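Local coordinates for chitinase (Chromobacterium violaceum, PDB 4TXG), which probably hydrolyses the glycosidic bonds of chitin with a family 18 glycoside hydrolase domain and probably also binds the polysaccharide, at residues Phe233-Leu236 with Thr237-Lys240. Numbering follows the deposited sequence.
With CS (cesium ion), chain E.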
loop_
_atom_site.group_PDB
_atom_site.type_symbol
_atom_site.label_atom_id
_atom_site.label_comp_id
_atom_site.label_asym_id
_atom_site.label_seq_id
_atom_site.Cartn_x
_atom_site.Cartn_y
_atom_site.Cartn_z
ATOM N N PHE A 233 9.840 -12.160 18.180
ATOM C CA PHE A 233 10.432 -12.962 17.109
ATOM C C PHE A 233 10.489 -14.448 17.476
ATOM O O PHE A 233 10.302 -15.318 16.626
ATOM C CB PHE A 233 11.841 -12.468 16.767
ATOM C CG PHE A 233 11.875 -11.159 15.982
ATOM C CD1 PHE A 233 10.723 -10.432 15.741
ATOM C CD2 PHE A 233 13.085 -10.673 15.498
ATOM C CE1 PHE A 233 10.771 -9.230 15.030
ATOM C CE2 PHE A 233 13.150 -9.484 14.787
ATOM C CZ PHE A 233 11.988 -8.765 14.546
ATOM N N ASN A 234 10.775 -14.731 18.741
ATOM C CA ASN A 234 10.795 -16.112 19.221
ATOM C C ASN A 234 9.426 -16.779 18.993
ATOM O O ASN A 234 9.335 -17.893 18.460
ATOM C CB ASN A 234 11.189 -16.137 20.706
ATOM C CG ASN A 234 11.401 -17.544 21.243
ATOM O OD1 ASN A 234 10.470 -18.352 21.287
ATOM N ND2 ASN A 234 12.623 -17.831 21.684
ATOM N N LEU A 235 8.359 -16.091 19.386
ATOM C CA LEU A 235 7.013 -16.620 19.188
ATOM C C LEU A 235 6.668 -16.750 17.695
ATOM O O LEU A 235 6.069 -17.743 17.290
ATOM C CB LEU A 235 5.982 -15.739 19.911
ATOM C CG LEU A 235 6.065 -15.835 21.444
ATOM C CD1 LEU A 235 5.037 -14.948 22.140
ATOM C CD2 LEU A 235 5.886 -17.290 21.883
ATOM N N LEU A 236 7.057 -15.776 16.874
ATOM C CA LEU A 236 6.790 -15.885 15.433
ATOM C C LEU A 236 7.428 -17.149 14.861
ATOM O O LEU A 236 6.792 -17.904 14.119
ATOM C CB LEU A 236 7.301 -14.648 14.677
ATOM C CG LEU A 236 6.556 -13.335 14.930
ATOM C CD1 LEU A 236 7.252 -12.210 14.159
ATOM C CD2 LEU A 236 5.101 -13.436 14.518
ATOM N N THR A 237 8.676 -17.402 15.238
ATOM C CA THR A 237 9.384 -18.580 14.736
ATOM C C THR A 237 8.685 -19.863 15.162
ATOM O O THR A 237 8.518 -20.798 14.368
ATOM C CB THR A 237 10.840 -18.584 15.224
ATOM O OG1 THR A 237 11.504 -17.423 14.705
ATOM C CG2 THR A 237 11.574 -19.837 14.735
ATOM N N GLN A 238 8.259 -19.898 16.419
ATOM C CA GLN A 238 7.551 -21.070 16.941
ATOM C C GLN A 238 6.228 -21.360 16.237
ATOM O O GLN A 238 5.931 -22.503 15.888
ATOM C CB GLN A 238 7.281 -20.888 18.422
ATOM C CG GLN A 238 8.479 -21.095 19.304
ATOM C CD GLN A 238 8.066 -21.100 20.747
ATOM O OE1 GLN A 238 7.620 -22.122 21.261
ATOM N NE2 GLN A 238 8.167 -19.947 21.403
ATOM N N TYR A 239 5.410 -20.330 16.064
ATOM C CA TYR A 239 4.084 -20.545 15.494
ATOM C C TYR A 239 4.167 -20.893 14.016
ATOM O O TYR A 239 3.327 -21.634 13.511
ATOM C CB TYR A 239 3.185 -19.328 15.725
ATOM C CG TYR A 239 2.540 -19.365 17.088
ATOM C CD1 TYR A 239 3.202 -18.879 18.201
ATOM C CD2 TYR A 239 1.282 -19.928 17.267
ATOM C CE1 TYR A 239 2.623 -18.942 19.462
ATOM C CE2 TYR A 239 0.695 -19.992 18.520
ATOM C CZ TYR A 239 1.371 -19.499 19.613
ATOM O OH TYR A 239 0.788 -19.567 20.864
ATOM N N LYS A 240 5.185 -20.390 13.326
ATOM C CA LYS A 240 5.352 -20.743 11.921
ATOM C C LYS A 240 5.579 -22.240 11.735
ATOM O O LYS A 240 5.251 -22.785 10.685
ATOM C CB LYS A 240 6.500 -19.953 11.288
ATOM C CG LYS A 240 6.133 -18.509 11.026
ATOM C CD LYS A 240 6.763 -17.986 9.752
ATOM C CE LYS A 240 8.248 -17.852 9.875
ATOM N NZ LYS A 240 8.829 -17.290 8.614
HETATM CS CS CS E . 7.955 -23.486 23.860
#
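OD1 of N234 accepts two hydrogen bonds: a weak one from NE2 of Q238, one helical turn on, and one from the backbone N of D224 in the preceding loop, while NE2 has a further acceptor in the carbonyl of E222 and ND2 of N234 donates a hydrogen bond to the carbonyl of Y229, so both amides tie the helix to the chain that leads into it. N234 OD1 and Q238 NE2 are only 2.8 Å apart, but the N-H is poorly aimed, at 124°, and the two amide planes stand almost perpendicular. With CG of N234 anti to the backbone N (chi1 -173°), the asparagine amide reaches over to Q238. The other end of the glutamine amide binds cesium, with Q238 OE1 3.0 Å from the ion; together with the bond from NE2 to E222 this sets which end of the amide is oxygen and which nitrogen. CD2 of L235 packs against Q238 NE2 at 3.5 Å and lies more loosely beside CE1 of Y239, at 4.4 Å.

Beneath these side chains run ordinary i to i+4 helix bonds, such as Y239 N to L235 O at 2.9 Å. L235 O also lies in the plane of the Y239 ring, 3.2 Å from Y239 CD1 at its edge. That ring stacks on W180 and its hydroxyl is hydrogen-bonded to the carbonyl of G220, while OG1 of T237 is hydrogen-bonded to the hydroxyl of Y229.

Helix 231-242 belongs to the family 18 domain, a TIM barrel, and leads into the barrel strand 247-253. F233 meets Y188 of strand 185-193 and F306 edge-to-face, while K240 forms a salt bridge with D307, just ahead of strand 308-312.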